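Local coordinates for protein glycoside hydrolase YxiA (Bacillus licheniformis, PDB 3LV4) that is a calcium-binding family 43 glycoside hydrolase that probably cleaves internal alpha-1,5 links in L-arabinan, at residues 398-403 / 411-416. Numbering follows the deposited sequence.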
loop_
_atom_site.group_PDB
_atom_site.type_symbol
_atom_site.label_atom_id
_atom_site.label_comp_id
_atom_site.label_asym_id
_atom_site.label_seq_id
_atom_site.Cartn_x
_atom_site.Cartn_y
_atom_site.Cartn_z
ATOM N N ASN A 398 11.352 19.547 -12.589
ATOM C CA ASN A 398 11.440 18.141 -12.942
ATOM C C ASN A 398 10.078 17.508 -13.207
ATOM O O ASN A 398 9.904 16.300 -13.068
ATOM C CB ASN A 398 12.167 17.390 -11.831
ATOM C CG ASN A 398 11.649 17.760 -10.456
ATOM O OD1 ASN A 398 10.441 17.888 -10.250
ATOM N ND2 ASN A 398 12.562 17.944 -9.505
ATOM N N LYS A 399 9.109 18.330 -13.585
ATOM C CA LYS A 399 7.796 17.798 -13.944
ATOM C C LYS A 399 7.756 17.371 -15.407
ATOM O O LYS A 399 8.446 17.943 -16.260
ATOM C CB LYS A 399 6.695 18.826 -13.680
ATOM C CG LYS A 399 6.597 19.282 -12.233
ATOM C CD LYS A 399 6.442 18.113 -11.280
ATOM C CE LYS A 399 5.932 18.575 -9.907
ATOM N NZ LYS A 399 6.923 19.399 -9.149
ATOM N N ILE A 400 6.954 16.353 -15.684
ATOM C CA ILE A 400 6.679 15.952 -17.051
ATOM C C ILE A 400 5.191 16.048 -17.319
ATOM O O ILE A 400 4.365 15.820 -16.425
ATOM C CB ILE A 400 7.165 14.511 -17.374
ATOM C CG1 ILE A 400 7.041 14.232 -18.879
ATOM C CG2 ILE A 400 6.392 13.462 -16.566
ATOM C CD1 ILE A 400 7.610 12.895 -19.294
ATOM N N GLU A 401 4.854 16.412 -18.547
ATOM C CA GLU A 401 3.493 16.277 -19.040
ATOM C C GLU A 401 3.566 15.447 -20.317
ATOM O O GLU A 401 4.414 15.703 -21.167
ATOM C CB GLU A 401 2.896 17.655 -19.330
ATOM C CG GLU A 401 1.430 17.630 -19.677
ATOM C CD GLU A 401 0.878 19.021 -19.953
ATOM O OE1 GLU A 401 1.553 20.024 -19.627
ATOM O OE2 GLU A 401 -0.237 19.110 -20.486
ATOM N N LEU A 402 2.712 14.433 -20.439
ATOM C CA LEU A 402 2.667 13.624 -21.657
ATOM C C LEU A 402 1.247 13.523 -22.160
ATOM O O LEU A 402 0.297 13.513 -21.373
ATOM C CB LEU A 402 3.159 12.193 -21.415
ATOM C CG LEU A 402 4.418 11.907 -20.619
ATOM C CD1 LEU A 402 4.050 11.704 -19.161
ATOM C CD2 LEU A 402 5.086 10.659 -21.192
ATOM N N LYS A 403 1.106 13.434 -23.475
ATOM C CA LYS A 403 -0.190 13.149 -24.068
ATOM C C LYS A 403 -0.085 11.893 -24.904
ATOM O O LYS A 403 0.586 11.875 -25.936
ATOM C CB LYS A 403 -0.686 14.325 -24.901
ATOM C CG LYS A 403 -1.049 15.542 -24.070
ATOM C CD LYS A 403 -1.836 16.545 -24.908
ATOM C CE LYS A 403 -2.402 17.672 -24.052
ATOM N NZ LYS A 403 -1.316 18.543 -23.547
ATOM N N GLY A 411 3.419 14.074 -14.300
ATOM C CA GLY A 411 4.323 13.294 -13.480
ATOM C C GLY A 411 5.622 13.988 -13.163
ATOM O O GLY A 411 5.741 15.216 -13.284
ATOM N N VAL A 412 6.598 13.183 -12.750
ATOM C CA VAL A 412 7.862 13.689 -12.240
ATOM C C VAL A 412 9.022 12.874 -12.809
ATOM O O VAL A 412 8.915 11.645 -12.932
ATOM C CB VAL A 412 7.886 13.629 -10.687
ATOM C CG1 VAL A 412 9.160 14.267 -10.151
ATOM C CG2 VAL A 412 6.668 14.348 -10.102
ATOM N N PHE A 413 10.108 13.562 -13.180
ATOM C CA PHE A 413 11.366 12.929 -13.602
ATOM C C PHE A 413 12.262 12.663 -12.388
ATOM O O PHE A 413 12.332 13.480 -11.465
ATOM C CB PHE A 413 12.162 13.860 -14.535
ATOM C CG PHE A 413 11.638 13.961 -15.952
ATOM C CD1 PHE A 413 11.787 12.912 -16.846
ATOM C CD2 PHE A 413 11.068 15.147 -16.407
ATOM C CE1 PHE A 413 11.339 13.024 -18.162
ATOM C CE2 PHE A 413 10.618 15.271 -17.721
ATOM C CZ PHE A 413 10.754 14.211 -18.600
ATOM N N LEU A 414 12.983 11.546 -12.404
ATOM C CA LEU A 414 13.877 11.204 -11.302
ATOM C C LEU A 414 15.010 10.317 -11.795
ATOM O O LEU A 414 14.762 9.292 -12.431
ATOM C CB LEU A 414 13.101 10.463 -10.212
ATOM C CG LEU A 414 13.901 10.060 -8.970
ATOM C CD1 LEU A 414 14.408 11.318 -8.215
ATOM C CD2 LEU A 414 13.082 9.145 -8.054
ATOM N N ARG A 415 16.253 10.700 -11.509
ATOM C CA ARG A 415 17.375 9.811 -11.797
ATOM C C ARG A 415 17.421 8.699 -10.758
ATOM O O ARG A 415 17.351 8.956 -9.559
ATOM C CB ARG A 415 18.703 10.570 -11.786
ATOM C CG ARG A 415 18.855 11.587 -12.886
ATOM C CD ARG A 415 20.265 12.182 -12.859
ATOM N NE ARG A 415 20.469 13.194 -13.893
ATOM C CZ ARG A 415 20.028 14.447 -13.812
ATOM N NH1 ARG A 415 19.337 14.843 -12.748
ATOM N NH2 ARG A 415 20.264 15.304 -14.800
ATOM N N GLN A 416 17.558 7.464 -11.226
ATOM C CA GLN A 416 17.494 6.307 -10.355
ATOM C C GLN A 416 18.562 5.288 -10.689
ATOM O O GLN A 416 19.157 5.326 -11.765
ATOM C CB GLN A 416 16.141 5.623 -10.500
ATOM C CG GLN A 416 14.980 6.428 -9.989
ATOM C CD GLN A 416 13.842 5.524 -9.580
ATOM O OE1 GLN A 416 13.074 5.055 -10.417
ATOM N NE2 GLN A 416 13.746 5.250 -8.290
#
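Ile-400 and Gly-411 face each other as an antiparallel hydrogen-bonded pair in the hairpin of strands 399-404 and 407-418, part of the C-terminal lipocalin-like domain. Ile-400 N gives its hydrogen to Gly-411 O at 2.9 Å, and Ile-400 O takes the Gly-411 N-H in return. A third backbone bond, Phe-413 N to Asn-398 O at 2.7 Å, is almost straight (176° at the hydrogen) and extends the ladder to the residue just before strand 399-404. Between these rungs Lys-399 and Val-412 form a non-hydrogen-bonded pair, where CA-H...O contacts run from Val-412 CA to Asn-398 O and from Lys-399 CA to Gly-411 O.

Apolar packing splits between the two faces. On one, the Phe-413 ring crosses the Ile-400 side chain at about a right angle: Phe-413 CZ lies 3.5 Å from Ile-400 CD1, and Phe-413 CE2 3.6 Å from Ile-400 CB. With CG1 anti to the backbone N (chi1 -171°), Ile-400 carries CD1 to the CZ corner of the ring, with CE1 next nearest, while its CG2 rests on the Gly-411 backbone, 3.5 Å from Gly-411 C. With an alanine at Phe-413, Ile-400 CD1 and CB are likely to lose their aromatic partner and a gap to open beside them. On the other face, the bent Lys-399 chain lies alongside Val-412, Lys-399 CD 4.0 Å from Val-412 CG2. Val-412 also touches Leu-326 of strand 319-327, within the family 43 sequence range, so this face of the hairpin packs against that part of the chain.

At the Asn-398 end, the side-chain ND2 bonds to Glu-346 O. Backbone bonds thus set the register, Ile-400 and Phe-413 give one face its apolar packing, the Lys-399 chain and Val-412 the other, and the Asn-398 amide ties the hairpin to the chain around Glu-346.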